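Local coordinates for Blo t 1 allergen (Blomia tropicalis, PDB 5JT8), which is a mite allergen and probably a papain-type cysteine protease, here with its probably inhibitory propeptide still attached, at residues 74-79 with 261-266; 121-126 with 149-154; 180-185 with 209-214. All coordinates share one frame; numbering follows the deposited sequence.

Running from the N terminus, the chain first lays down the propeptide helices 28-34 and 42-62 and then the loop 74-79, which meets residues 261-266 only after 181 intervening residues to close contact 1. That span is the longest of the three and encloses both others. Contact 2 (121-126 with 149-154) closes first, over 22 intervening residues, and contact 3 (180-185 with 209-214) opens after it, so the two lie in series and do not cross. Contact 1 ties propeptide to protease; contact 2 ties the loop after helix 119-122 to helix 139-154; contact 3 joins the loops before and after helix 187-196. Contacts 1 and 2 lie on opposite sides of the chain's centre.

Contact 1 (74-79 with 261-266); sequences EYSDMS and FRNLGN
Arg-262 brings its guanidinium to the carbonyls of Tyr-75 and Met-78, the two ends of a type I beta turn. The side chain is extended from CG to NE, with CG anti to the backbone N (chi1 -175°), and this carries the group from the end of helix 259-262 across to the turn. NH2 donates to Tyr-75 O at 3.0 Å, with an N-H...O angle of 143°. The same oxygen takes the turn's own bond from Met-78 N at 3.1 Å, and the two donors reach it from opposite faces of the carbonyl plane. Met-78 O lies at the guanidinium edge, near its plane; the modelled separation from NH2 is too short to be trusted in detail, and the accompanying bond from NH1 is weak. Gln-55 of helix 42-62 and Phe-83 of helix 80-88 also touch Arg-262, placing this tight part in a buried setting.

The other side of the contact is looser. Ser-76 OG and Asn-263 OD1 stand 4.1 Å apart, and a water joins them, donating to Ser-76 OG at 2.7 Å and to Asn-263 OD1 at 2.6 Å. Each side chain has a direct partner as well: Ser-76 OG bonds to Asn-73 N, and Asn-263 ND2 to Asn-259 O.

Backbone bonds of Asn-263 with Ala-71 and of Gly-265 with Glu-69 continue the attachment. An I29 propeptide held against the protease domain in this way is typical of papain-family zymogens, and residues 261-266 probably belong to their prosegment-binding loop.

Contact 2 (121-126 with 149-154); sequences QKARLT and LYSIQK
Ser-151 OG donates to Arg-124 O at 2.5 Å and accepts a longer bond from a water at 3.2 Å. That water also accepts from Arg-124 N at 3.0 Å, so backbone N and O of one residue are both tied, directly or through water, to a single hydroxyl. OG lies anti to the backbone N of Ser-151 (chi1 -175°), which directs it from the helix toward the loop. It approaches Arg-124 O from above the carbonyl plane, 40° out of it, and therefore not along a lone pair.

Both segments are part of the papain-like fold: as in other papain-family proteases, helix 139-154 is probably the long central helix of the L domain, and residues 123-126 form the extended run that leaves helix 119-122 and passes beside the C-terminal end of helix 139-154. Next to the polar grip, the methyl CB of Ala-123 rests on Ile-152 CG1 at 3.8 Å. Trp-119 touches both Ile-152 and Leu-125, extending this apolar patch toward helix 119-122. Farther along the loop, Thr-126 OG1 bonds to Glu-147 OE1, one helical turn before Ser-151. Arg-124 as a whole is exposed and poorly ordered; its side chain touches Ser-157.

Contact 3 (180-185 with 209-214); sequences NGCGSG and MRTQWC
Gly-181 and Thr-211 bring their CA atoms to 5.4 Å where a type II' turn, Asn-180 to Gly-183, meets the extended run 210-212; Gly-181 sits at the second turn position with positive phi (63°), and Gly-183 N closes the turn onto Asn-180 O at 2.8 Å. The side chain of Thr-211 supplies the polar link: its OG1 accepts from Cys-182 N at 3.0 Å, and the N-H...O angle of 173° makes the bond almost straight. OG1 also lies 3.7 Å from Gly-181 CA, an approach that the absence of a side chain there allows.

Cys-182 is the other contributor. With SG anti to the carbonyl carbon (chi1 -72°), the sulfur is turned to the 209-210 backbone, 3.4 Å from Arg-210 CA and 3.8 Å from Met-209 C. It is also in a disulfide with Cys-134, so the backbone of Met-209 and Arg-210 packs against a cross-linked sulfur. Cys-214 at the far end has its own disulfide, to Cys-168; the two probably correspond to conserved pairs of the papain family.

Helix 187-196 lies in the chain between the two loops. On one flank, Gln-163 and Asp-167 of helix 162-168 bond to Arg-210 O and Gln-212 N. On the turn's side, Gly-181 O accepts from Trp-138 NE1, just ahead of helix 139-154, while Gly-185 O bonds to Tyr-253 OH on strand 250-254.

Contact 1 (74-79 with 261-266)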
loop_
_atom_site.group_PDB
_atom_site.type_symbol
_atom_site.label_atom_id
_atom_site.label_comp_id
_atom_site.label_asym_id
_atom_site.label_seq_id
_atom_site.Cartn_x
_atom_site.Cartn_y
_atom_site.Cartn_z
ATOM N N GLU A 74 12.220 7.226 6.254
ATOM C CA GLU A 74 11.593 7.755 7.469
ATOM C C GLU A 74 11.354 6.695 8.548
ATOM O O GLU A 74 11.268 7.009 9.736
ATOM C CB GLU A 74 10.260 8.429 7.111
ATOM C CG GLU A 74 9.201 7.458 6.586
ATOM C CD GLU A 74 7.842 8.110 6.367
ATOM O OE1 GLU A 74 7.190 8.471 7.372
ATOM O OE2 GLU A 74 7.428 8.265 5.194
ATOM N N TYR A 75 11.255 5.440 8.129
ATOM C CA TYR A 75 10.921 4.354 9.038
ATOM C C TYR A 75 12.143 3.603 9.563
ATOM O O TYR A 75 12.004 2.684 10.366
ATOM C CB TYR A 75 9.997 3.359 8.340
ATOM C CG TYR A 75 8.664 3.917 7.897
ATOM C CD1 TYR A 75 7.780 4.473 8.819
ATOM C CD2 TYR A 75 8.269 3.848 6.558
ATOM C CE1 TYR A 75 6.558 4.972 8.422
ATOM C CE2 TYR A 75 7.048 4.340 6.153
ATOM C CZ TYR A 75 6.194 4.899 7.086
ATOM O OH TYR A 75 4.971 5.384 6.681
ATOM N N SER A 76 13.331 3.988 9.102
ATOM C CA SER A 76 14.553 3.210 9.340
ATOM C C SER A 76 14.999 3.141 10.799
ATOM O O SER A 76 16.021 2.525 11.115
ATOM C CB SER A 76 15.704 3.780 8.508
ATOM O OG SER A 76 15.424 3.701 7.126
ATOM N N ASP A 77 14.249 3.772 11.690
ATOM C CA ASP A 77 14.629 3.779 13.092
ATOM C C ASP A 77 13.872 2.706 13.889
ATOM O O ASP A 77 14.082 2.555 15.089
ATOM C CB ASP A 77 14.417 5.176 13.693
ATOM C CG ASP A 77 12.973 5.655 13.596
ATOM O OD1 ASP A 77 12.252 5.231 12.664
ATOM O OD2 ASP A 77 12.563 6.470 14.452
ATOM N N MET A 78 13.014 1.945 13.215
ATOM C CA MET A 78 12.293 0.867 13.885
ATOM C C MET A 78 12.857 -0.499 13.501
ATOM O O MET A 78 13.433 -0.670 12.424
ATOM C CB MET A 78 10.798 0.926 13.554
ATOM C CG MET A 78 10.152 2.274 13.817
ATOM S SD MET A 78 8.398 2.349 13.385
ATOM C CE MET A 78 8.136 4.120 13.427
ATOM N N SER A 79 12.690 -1.474 14.385
ATOM C CA SER A 79 13.040 -2.847 14.054
ATOM C C SER A 79 11.962 -3.435 13.153
ATOM O O SER A 79 10.903 -2.837 12.978
ATOM C CB SER A 79 13.197 -3.689 15.321
ATOM O OG SER A 79 12.001 -3.690 16.079
ATOM N N PHE A 261 11.779 -5.307 0.858
ATOM C CA PHE A 261 10.712 -4.439 0.391
ATOM C C PHE A 261 10.767 -3.099 1.120
ATOM O O PHE A 261 10.628 -2.037 0.507
ATOM C CB PHE A 261 9.338 -5.083 0.581
ATOM C CG PHE A 261 8.231 -4.257 0.016
ATOM C CD1 PHE A 261 7.922 -4.329 -1.340
ATOM C CD2 PHE A 261 7.539 -3.358 0.817
ATOM C CE1 PHE A 261 6.918 -3.552 -1.876
ATOM C CE2 PHE A 261 6.544 -2.569 0.287
ATOM C CZ PHE A 261 6.224 -2.668 -1.059
ATOM N N ARG A 262 10.975 -3.168 2.433
ATOM C CA ARG A 262 11.079 -1.986 3.296
ATOM C C ARG A 262 12.004 -0.906 2.744
ATOM O O ARG A 262 11.651 0.279 2.691
ATOM C CB ARG A 262 11.563 -2.416 4.681
ATOM C CG ARG A 262 11.624 -1.334 5.726
ATOM C CD ARG A 262 11.911 -1.956 7.091
ATOM N NE ARG A 262 12.186 -0.940 8.099
ATOM C CZ ARG A 262 12.461 -1.200 9.372
ATOM N NH1 ARG A 262 12.498 -2.453 9.807
ATOM N NH2 ARG A 262 12.703 -0.198 10.206
ATOM N N ASN A 263 13.186 -1.320 2.315
ATOM C CA ASN A 263 14.206 -0.363 1.910
ATOM C C ASN A 263 14.376 -0.247 0.417
ATOM O O ASN A 263 15.343 0.356 -0.048
ATOM C CB ASN A 263 15.540 -0.737 2.541
ATOM C CG ASN A 263 15.526 -0.561 4.030
ATOM O OD1 ASN A 263 15.625 0.560 4.528
ATOM N ND2 ASN A 263 15.386 -1.664 4.756
ATOM N N LEU A 264 13.431 -0.820 -0.329
ATOM C CA LEU A 264 13.511 -0.843 -1.789
ATOM C C LEU A 264 13.684 0.544 -2.402
ATOM O O LEU A 264 12.975 1.479 -2.036
ATOM C CB LEU A 264 12.260 -1.506 -2.369
ATOM C CG LEU A 264 12.228 -1.755 -3.877
ATOM C CD1 LEU A 264 13.438 -2.576 -4.304
ATOM C CD2 LEU A 264 10.937 -2.477 -4.263
ATOM N N GLY A 265 14.645 0.669 -3.317
ATOM C CA GLY A 265 14.764 1.835 -4.178
ATOM C C GLY A 265 14.520 1.424 -5.627
ATOM O O GLY A 265 13.505 0.802 -5.936
ATOM N N ASN A 266 15.452 1.763 -6.515
ATOM C CA ASN A 266 15.418 1.281 -7.896
ATOM C C ASN A 266 15.739 -0.212 -8.010
ATOM O O ASN A 266 16.431 -0.774 -7.154
ATOM C CB ASN A 266 16.409 2.070 -8.759
ATOM C CG ASN A 266 15.909 3.463 -9.110
ATOM O OD1 ASN A 266 15.110 3.635 -10.031
ATOM N ND2 ASN A 266 16.394 4.466 -8.388
HETATM O O HOH W 1 15.050 1.019 7.044
#

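Contact 2 (121-126 with 149-154)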
loop_
_atom_site.group_PDB
_atom_site.type_symbol
_atom_site.label_atom_id
_atom_site.label_comp_id
_atom_site.label_asym_id
_atom_site.label_seq_id
_atom_site.Cartn_x
_atom_site.Cartn_y
_atom_site.Cartn_z
ATOM N N GLN A 121 0.938 5.092 -17.728
ATOM C CA GLN A 121 1.119 5.581 -19.086
ATOM C C GLN A 121 -0.195 5.671 -19.827
ATOM O O GLN A 121 -0.281 6.348 -20.842
ATOM C CB GLN A 121 2.095 4.689 -19.865
ATOM C CG GLN A 121 3.553 5.008 -19.568
ATOM C CD GLN A 121 4.506 3.967 -20.098
ATOM O OE1 GLN A 121 4.498 3.647 -21.287
ATOM N NE2 GLN A 121 5.346 3.431 -19.220
ATOM N N LYS A 122 -1.219 4.985 -19.328
ATOM C CA LYS A 122 -2.514 4.979 -20.004
ATOM C C LYS A 122 -3.440 6.060 -19.440
ATOM O O LYS A 122 -4.495 6.370 -20.003
ATOM C CB LYS A 122 -3.178 3.600 -19.879
ATOM C CG LYS A 122 -2.247 2.429 -20.155
ATOM C CD LYS A 122 -3.001 1.235 -20.708
ATOM C CE LYS A 122 -3.403 1.471 -22.164
ATOM N NZ LYS A 122 -4.073 0.283 -22.775
ATOM N N ALA A 123 -3.032 6.631 -18.317
ATOM C CA ALA A 123 -3.880 7.542 -17.586
ATOM C C ALA A 123 -2.989 8.418 -16.739
ATOM O O ALA A 123 -1.847 8.051 -16.435
ATOM C CB ALA A 123 -4.885 6.772 -16.712
ATOM N N ARG A 124 -3.493 9.590 -16.382
ATOM C CA ARG A 124 -2.747 10.456 -15.497
ATOM C C ARG A 124 -3.169 10.043 -14.113
ATOM O O ARG A 124 -4.241 10.412 -13.672
ATOM C CB ARG A 124 -3.032 11.940 -15.760
ATOM C CG ARG A 124 -1.800 12.729 -16.212
ATOM C CD ARG A 124 -2.022 14.250 -16.215
ATOM N NE ARG A 124 -3.410 14.616 -16.489
ATOM C CZ ARG A 124 -4.161 15.359 -15.678
ATOM N NH1 ARG A 124 -3.651 15.828 -14.544
ATOM N NH2 ARG A 124 -5.421 15.641 -16.001
ATOM N N LEU A 125 -2.358 9.221 -13.457
ATOM C CA LEU A 125 -2.683 8.782 -12.107
ATOM C C LEU A 125 -2.335 9.901 -11.163
ATOM O O LEU A 125 -1.589 10.811 -11.531
ATOM C CB LEU A 125 -1.933 7.507 -11.745
ATOM C CG LEU A 125 -2.353 6.345 -12.639
ATOM C CD1 LEU A 125 -1.653 5.064 -12.196
ATOM C CD2 LEU A 125 -3.874 6.197 -12.617
ATOM N N THR A 126 -2.881 9.857 -9.954
ATOM C CA THR A 126 -2.652 10.955 -9.025
ATOM C C THR A 126 -1.275 10.810 -8.390
ATOM O O THR A 126 -0.656 9.742 -8.436
ATOM C CB THR A 126 -3.747 11.024 -7.935
ATOM O OG1 THR A 126 -3.749 9.811 -7.178
ATOM C CG2 THR A 126 -5.126 11.232 -8.577
ATOM N N LEU A 149 -9.541 5.248 -10.911
ATOM C CA LEU A 149 -10.747 5.021 -11.698
ATOM C C LEU A 149 -11.376 6.329 -12.168
ATOM O O LEU A 149 -11.858 6.394 -13.296
ATOM C CB LEU A 149 -11.758 4.195 -10.899
ATOM C CG LEU A 149 -11.303 2.765 -10.623
ATOM C CD1 LEU A 149 -12.352 1.964 -9.821
ATOM C CD2 LEU A 149 -10.975 2.047 -11.929
ATOM N N TYR A 150 -11.374 7.374 -11.326
ATOM C CA TYR A 150 -11.933 8.662 -11.759
ATOM C C TYR A 150 -11.087 9.257 -12.869
ATOM O O TYR A 150 -11.603 9.910 -13.782
ATOM C CB TYR A 150 -12.065 9.654 -10.586
ATOM C CG TYR A 150 -13.353 9.428 -9.832
ATOM C CD1 TYR A 150 -14.526 10.076 -10.210
ATOM C CD2 TYR A 150 -13.409 8.531 -8.785
ATOM C CE1 TYR A 150 -15.719 9.842 -9.547
ATOM C CE2 TYR A 150 -14.593 8.290 -8.107
ATOM C CZ TYR A 150 -15.745 8.946 -8.494
ATOM O OH TYR A 150 -16.925 8.707 -7.823
ATOM N N SER A 151 -9.785 9.022 -12.814
ATOM C CA SER A 151 -8.909 9.529 -13.878
ATOM C C SER A 151 -9.167 8.713 -15.153
ATOM O O SER A 151 -9.389 9.258 -16.231
ATOM C CB SER A 151 -7.436 9.441 -13.460
ATOM O OG SER A 151 -6.596 10.042 -14.435
ATOM N N ILE A 152 -9.168 7.395 -15.000
ATOM C CA ILE A 152 -9.345 6.498 -16.128
ATOM C C ILE A 152 -10.709 6.680 -16.836
ATOM O O ILE A 152 -10.766 6.822 -18.056
ATOM C CB ILE A 152 -9.180 5.044 -15.677
ATOM C CG1 ILE A 152 -7.736 4.805 -15.212
ATOM C CG2 ILE A 152 -9.524 4.109 -16.813
ATOM C CD1 ILE A 152 -7.526 3.459 -14.516
ATOM N N GLN A 153 -11.801 6.720 -16.079
ATOM C CA GLN A 153 -13.127 6.711 -16.701
ATOM C C GLN A 153 -13.712 8.105 -16.912
ATOM O O GLN A 153 -14.599 8.289 -17.736
ATOM C CB GLN A 153 -14.077 5.836 -15.868
ATOM C CG GLN A 153 -13.589 4.406 -15.821
ATOM C CD GLN A 153 -14.534 3.468 -15.111
ATOM O OE1 GLN A 153 -14.488 3.331 -13.891
ATOM N NE2 GLN A 153 -15.374 2.792 -15.872
ATOM N N LYS A 154 -13.207 9.101 -16.202
ATOM C CA LYS A 154 -13.804 10.429 -16.316
ATOM C C LYS A 154 -12.768 11.511 -16.582
ATOM O O LYS A 154 -13.129 12.653 -16.760
ATOM C CB LYS A 154 -14.611 10.765 -15.041
ATOM C CG LYS A 154 -15.746 9.786 -14.746
ATOM C CD LYS A 154 -16.371 10.002 -13.359
ATOM C CE LYS A 154 -17.491 11.044 -13.370
ATOM N NZ LYS A 154 -18.593 10.687 -14.317
HETATM O O HOH W 2 -6.188 10.009 -17.619
#

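Contact 3 (180-185 with 209-214)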
loop_
_atom_site.group_PDB
_atom_site.type_symbol
_atom_site.label_atom_id
_atom_site.label_comp_id
_atom_site.label_asym_id
_atom_site.label_seq_id
_atom_site.Cartn_x
_atom_site.Cartn_y
_atom_site.Cartn_z
ATOM N N ASN A 180 -9.538 -0.294 12.152
ATOM C CA ASN A 180 -8.969 0.166 13.416
ATOM C C ASN A 180 -8.100 1.431 13.280
ATOM O O ASN A 180 -7.127 1.625 14.016
ATOM C CB ASN A 180 -8.181 -0.984 14.053
ATOM C CG ASN A 180 -9.020 -2.253 14.168
ATOM O OD1 ASN A 180 -9.820 -2.388 15.093
ATOM N ND2 ASN A 180 -8.872 -3.169 13.203
ATOM N N GLY A 181 -8.478 2.296 12.340
ATOM C CA GLY A 181 -7.843 3.594 12.169
ATOM C C GLY A 181 -6.384 3.489 11.802
ATOM O O GLY A 181 -6.032 2.825 10.835
ATOM N N CYS A 182 -5.530 4.147 12.580
ATOM C CA CYS A 182 -4.091 4.039 12.381
ATOM C C CYS A 182 -3.552 2.732 12.929
ATOM O O CYS A 182 -2.354 2.490 12.879
ATOM C CB CYS A 182 -3.355 5.207 13.048
ATOM S SG CYS A 182 -3.553 6.792 12.203
ATOM N N GLY A 183 -4.432 1.911 13.495
ATOM C CA GLY A 183 -4.012 0.654 14.088
ATOM C C GLY A 183 -3.792 -0.384 13.013
ATOM O O GLY A 183 -2.739 -1.004 12.931
ATOM N N SER A 184 -4.804 -0.533 12.170
ATOM C CA SER A 184 -4.853 -1.531 11.122
ATOM C C SER A 184 -6.196 -1.378 10.436
ATOM O O SER A 184 -7.113 -0.777 10.996
ATOM C CB SER A 184 -4.709 -2.941 11.681
ATOM O OG SER A 184 -5.891 -3.328 12.360
ATOM N N GLY A 185 -6.328 -1.923 9.231
ATOM C CA GLY A 185 -7.567 -1.768 8.497
ATOM C C GLY A 185 -7.667 -2.603 7.240
ATOM O O GLY A 185 -6.746 -3.328 6.873
ATOM N N MET A 209 -2.385 11.933 9.983
ATOM C CA MET A 209 -1.779 10.657 10.383
ATOM C C MET A 209 -2.045 10.302 11.859
ATOM O O MET A 209 -1.130 10.017 12.632
ATOM C CB MET A 209 -0.269 10.651 10.077
ATOM C CG MET A 209 0.570 11.721 10.723
ATOM S SD MET A 209 2.182 11.891 9.948
ATOM C CE MET A 209 1.692 12.526 8.344
ATOM N N ARG A 210 -3.320 10.327 12.231
ATOM C CA ARG A 210 -3.741 9.925 13.561
ATOM C C ARG A 210 -5.223 9.591 13.548
ATOM O O ARG A 210 -5.983 10.098 12.727
ATOM C CB ARG A 210 -3.449 11.021 14.586
ATOM C CG ARG A 210 -4.325 12.246 14.450
ATOM C CD ARG A 210 -3.672 13.437 15.125
ATOM N NE ARG A 210 -4.462 14.660 14.987
ATOM C CZ ARG A 210 -3.991 15.878 15.241
ATOM N NH1 ARG A 210 -2.732 16.029 15.644
ATOM N NH2 ARG A 210 -4.775 16.940 15.092
ATOM N N THR A 211 -5.635 8.728 14.461
ATOM C CA THR A 211 -7.046 8.392 14.584
ATOM C C THR A 211 -7.807 9.512 15.284
ATOM O O THR A 211 -7.473 9.894 16.406
ATOM C CB THR A 211 -7.225 7.065 15.338
ATOM O OG1 THR A 211 -6.482 6.052 14.651
ATOM C CG2 THR A 211 -8.690 6.659 15.373
ATOM N N GLN A 212 -8.807 10.058 14.605
ATOM C CA GLN A 212 -9.613 11.129 15.179
ATOM C C GLN A 212 -11.050 10.690 15.320
ATOM O O GLN A 212 -11.421 9.614 14.852
ATOM C CB GLN A 212 -9.559 12.388 14.317
ATOM C CG GLN A 212 -8.157 12.888 14.031
ATOM C CD GLN A 212 -8.125 13.919 12.919
ATOM O OE1 GLN A 212 -8.943 13.892 11.994
ATOM N NE2 GLN A 212 -7.179 14.829 13.004
ATOM N N TRP A 213 -11.854 11.536 15.950
ATOM C CA TRP A 213 -13.294 11.360 15.949
ATOM C C TRP A 213 -13.868 11.707 14.583
ATOM O O TRP A 213 -13.584 12.775 14.032
ATOM C CB TRP A 213 -13.948 12.221 17.025
ATOM C CG TRP A 213 -14.189 11.488 18.290
ATOM C CD1 TRP A 213 -13.335 11.386 19.345
ATOM C CD2 TRP A 213 -15.363 10.740 18.647
ATOM N NE1 TRP A 213 -13.899 10.625 20.338
ATOM C CE2 TRP A 213 -15.145 10.220 19.937
ATOM C CE3 TRP A 213 -16.575 10.467 18.006
ATOM C CZ2 TRP A 213 -16.098 9.446 20.603
ATOM C CZ3 TRP A 213 -17.520 9.695 18.664
ATOM C CH2 TRP A 213 -17.276 9.197 19.951
ATOM N N CYS A 214 -14.675 10.796 14.047
ATOM C CA CYS A 214 -15.266 10.973 12.729
ATOM C C CYS A 214 -16.131 12.222 12.683
ATOM O O CYS A 214 -16.974 12.467 13.554
ATOM C CB CYS A 214 -16.098 9.748 12.335
ATOM S SG CYS A 214 -17.070 9.943 10.821
#